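Local coordinates for farnesyl diphosphate synthase (Rhodobacter capsulatus, PDB 3M0G), which probably condenses farnesyl diphosphate with isopentenyl diphosphate to make geranylgeranyl diphosphate, as a magnesium-dependent prenyltransferase of isoprenoid biosynthesis, at residues T206-A211 and A279-V284. Sequence-based numbering, arbitrary orientation.
Sequences TALGLA and ACARYV
Leu208 has its CG anti to the backbone N (chi1 177°), which carries the side chain out from its helix. The second torsion (58°) then turns CD1 toward Ala281 and Val284. On Val284, the first torsion as modelled sends CG1 toward the 206-211 segment. This placement is uncertain, because CG1 also sits too near Ala281 O of its own helix. CG1 comes nearest to Leu208 CD1, at 3.5 Å in the model, but this short approach is equally doubtful. CB of Val284 is 3.9 Å from the same CD1. The two side chains meet at a slant. CD1 of Leu208 also rests against the backbone of Ala281, 3.7 Å from its CA. The Ala281 CB is slightly farther from CD1, at 4.1 Å. One turn on, Ala211 points its CB toward the partner helix. This methyl is 4.2 Å from Val284 CG1 as modelled.

No hydrogen bond links the two segments, and the contact is wholly apolar. The segments run nearly parallel, at 21°. Their axes approach to 9.7 Å. Within the two segments the CA atoms come nearest at Leu208 and Ala281, 6.0 Å apart, consistent with the small side chain of Ala281.

The contact packs the last modelled helix, 275-285, onto helix 199-219 in the all-helical fold of the FPP/GGPP synthase family. Tyr204 and Phe212 of helix 199-219 extend it, touching Ala281 and Val284. Leu48 of helix 44-55 meets Leu208, and Val260 of helix 249-265 packs on Ala211. Helix 3-23 lies against the 279-284 segment through Leu3, which touches Cys280 and Tyr283.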
ATOM      1  N   THR B 206     -16.893 -10.425 -11.759  1.00 11.38           N
ATOM      2  CA  THR B 206     -16.238 -11.697 -12.060  1.00 11.74           C
ATOM      3  C   THR B 206     -16.360 -11.991 -13.567  1.00 12.02           C
ATOM      4  O   THR B 206     -15.371 -12.348 -14.219  1.00 12.21           O
ATOM      5  CB  THR B 206     -16.873 -12.868 -11.237  1.00 11.49           C
ATOM      6  OG1 THR B 206     -16.825 -12.567  -9.835  1.00 17.56           O
ATOM      7  CG2 THR B 206     -16.153 -14.180 -11.490  1.00 17.90           C
ATOM      8  N   ALA B 207     -17.563 -11.808 -14.123  1.00 12.32           N
ATOM      9  CA  ALA B 207     -17.786 -12.016 -15.562  1.00 12.49           C
ATOM     10  C   ALA B 207     -17.145 -10.926 -16.421  1.00 12.99           C
ATOM     11  O   ALA B 207     -16.459 -11.240 -17.403  1.00 12.61           O
ATOM     12  CB  ALA B 207     -19.262 -12.179 -15.885  1.00 12.53           C
ATOM     13  N   LEU B 208     -17.365  -9.662 -16.046  1.00 12.85           N
ATOM     14  CA  LEU B 208     -16.734  -8.510 -16.702  1.00 13.24           C
ATOM     15  C   LEU B 208     -15.195  -8.566 -16.740  1.00 13.41           C
ATOM     16  O   LEU B 208     -14.580  -8.230 -17.765  1.00 14.26           O
ATOM     17  CB  LEU B 208     -17.203  -7.188 -16.059  1.00 14.20           C
ATOM     18  CG  LEU B 208     -16.582  -5.881 -16.586  1.00  9.97           C
ATOM     19  CD1 LEU B 208     -16.812  -5.717 -18.086  1.00 15.55           C
ATOM     20  CD2 LEU B 208     -17.098  -4.640 -15.838  1.00 15.31           C
ATOM     21  N   GLY B 209     -14.586  -8.975 -15.630  1.00 12.48           N
ATOM     22  CA  GLY B 209     -13.144  -9.031 -15.513  1.00 11.91           C
ATOM     23  C   GLY B 209     -12.521 -10.014 -16.484  1.00 11.30           C
ATOM     24  O   GLY B 209     -11.504  -9.723 -17.123  1.00 10.70           O
ATOM     25  N   LEU B 210     -13.137 -11.182 -16.603  1.00 11.19           N
ATOM     26  CA  LEU B 210     -12.662 -12.159 -17.575  1.00 11.18           C
ATOM     27  C   LEU B 210     -12.941 -11.746 -19.032  1.00 11.09           C
ATOM     28  O   LEU B 210     -12.077 -11.906 -19.889  1.00 12.12           O
ATOM     29  CB  LEU B 210     -13.196 -13.554 -17.251  1.00 11.34           C
ATOM     30  CG  LEU B 210     -12.717 -14.729 -18.116  1.00  7.25           C
ATOM     31  CD1 LEU B 210     -11.212 -14.771 -18.254  1.00 11.29           C
ATOM     32  CD2 LEU B 210     -13.268 -16.026 -17.534  1.00 11.31           C
ATOM     33  N   ALA B 211     -14.127 -11.194 -19.315  1.00 10.31           N
ATOM     34  CA  ALA B 211     -14.378 -10.592 -20.637  1.00  9.81           C
ATOM     35  C   ALA B 211     -13.338  -9.522 -20.981  1.00  9.51           C
ATOM     36  O   ALA B 211     -12.940  -9.384 -22.127  1.00  8.74           O
ATOM     37  CB  ALA B 211     -15.798  -9.980 -20.705  1.00  9.32           C
ATOM     38  N   ALA B 279     -24.239  -1.572 -20.347  1.00  9.44           N
ATOM     39  CA  ALA B 279     -23.583  -0.989 -21.535  1.00 10.56           C
ATOM     40  C   ALA B 279     -22.055  -0.992 -21.409  1.00 11.25           C
ATOM     41  O   ALA B 279     -21.341  -1.259 -22.386  1.00 10.46           O
ATOM     42  CB  ALA B 279     -24.128   0.426 -21.821  1.00 11.17           C
ATOM     43  N   CYS B 280     -21.557  -0.743 -20.195  1.00 11.45           N
ATOM     44  CA  CYS B 280     -20.123  -0.763 -19.955  1.00 12.53           C
ATOM     45  C   CYS B 280     -19.525  -2.146 -20.227  1.00 12.92           C
ATOM     46  O   CYS B 280     -18.445  -2.247 -20.803  1.00 13.51           O
ATOM     47  CB  CYS B 280     -19.796  -0.324 -18.531  1.00 13.36           C
ATOM     48  SG  CYS B 280     -18.023  -0.268 -18.200  1.00 16.36           S
ATOM     49  N   ALA B 281     -20.225  -3.200 -19.809  1.00 12.65           N
ATOM     50  CA  ALA B 281     -19.751  -4.572 -20.019  1.00 12.11           C
ATOM     51  C   ALA B 281     -19.649  -4.878 -21.511  1.00 12.43           C
ATOM     52  O   ALA B 281     -18.717  -5.540 -21.967  1.00 11.92           O
ATOM     53  CB  ALA B 281     -20.669  -5.571 -19.332  1.00 11.66           C
ATOM     54  N   ARG B 282     -20.623  -4.390 -22.263  1.00 13.29           N
ATOM     55  CA  ARG B 282     -20.673  -4.575 -23.707  1.00 14.18           C
ATOM     56  C   ARG B 282     -19.553  -3.777 -24.378  1.00 15.57           C
ATOM     57  O   ARG B 282     -18.908  -4.259 -25.308  1.00 15.77           O
ATOM     58  CB  ARG B 282     -22.041  -4.122 -24.246  1.00 14.20           C
ATOM     59  CG  ARG B 282     -23.182  -4.999 -23.809  1.00  5.37           C
ATOM     60  CD  ARG B 282     -24.373  -4.842 -24.713  1.00 14.19           C
ATOM     61  NE  ARG B 282     -24.961  -3.509 -24.647  1.00  5.14           N
ATOM     62  CZ  ARG B 282     -25.799  -3.086 -23.705  1.00 15.37           C
ATOM     63  NH1 ARG B 282     -26.141  -3.889 -22.700  1.00  5.18           N
ATOM     64  NH2 ARG B 282     -26.293  -1.847 -23.766  1.00  4.89           N
ATOM     65  N   TYR B 283     -19.330  -2.561 -23.888  1.00 17.04           N
ATOM     66  CA  TYR B 283     -18.231  -1.713 -24.348  1.00 18.66           C
ATOM     67  C   TYR B 283     -16.859  -2.385 -24.165  1.00 19.45           C
ATOM     68  O   TYR B 283     -15.998  -2.276 -25.043  1.00 18.81           O
ATOM     69  CB  TYR B 283     -18.300  -0.357 -23.640  1.00 19.74           C
ATOM     70  CG  TYR B 283     -16.999   0.411 -23.475  1.00 27.78           C
ATOM     71  CD1 TYR B 283     -16.326   0.419 -22.252  1.00 20.84           C
ATOM     72  CD2 TYR B 283     -16.468   1.164 -24.520  1.00 20.65           C
ATOM     73  CE1 TYR B 283     -15.143   1.135 -22.082  1.00 28.25           C
ATOM     74  CE2 TYR B 283     -15.283   1.886 -24.366  1.00 28.30           C
ATOM     75  CZ  TYR B 283     -14.628   1.869 -23.144  1.00 21.17           C
ATOM     76  OH  TYR B 283     -13.452   2.581 -22.977  1.00 28.89           O
ATOM     77  N   VAL B 284     -16.661  -3.088 -23.046  1.00 20.71           N
ATOM     78  CA  VAL B 284     -15.366  -3.742 -22.798  1.00 21.59           C
ATOM     79  C   VAL B 284     -14.955  -4.647 -23.966  1.00 22.37           C
ATOM     80  O   VAL B 284     -13.773  -4.741 -24.283  1.00 22.02           O
ATOM     81  CB  VAL B 284     -15.295  -4.516 -21.438  1.00 21.88           C
ATOM     82  CG1 VAL B 284     -16.062  -5.831 -21.491  1.00 34.54           C
ATOM     83  CG2 VAL B 284     -13.857  -4.800 -21.078  1.00 34.57           C
TER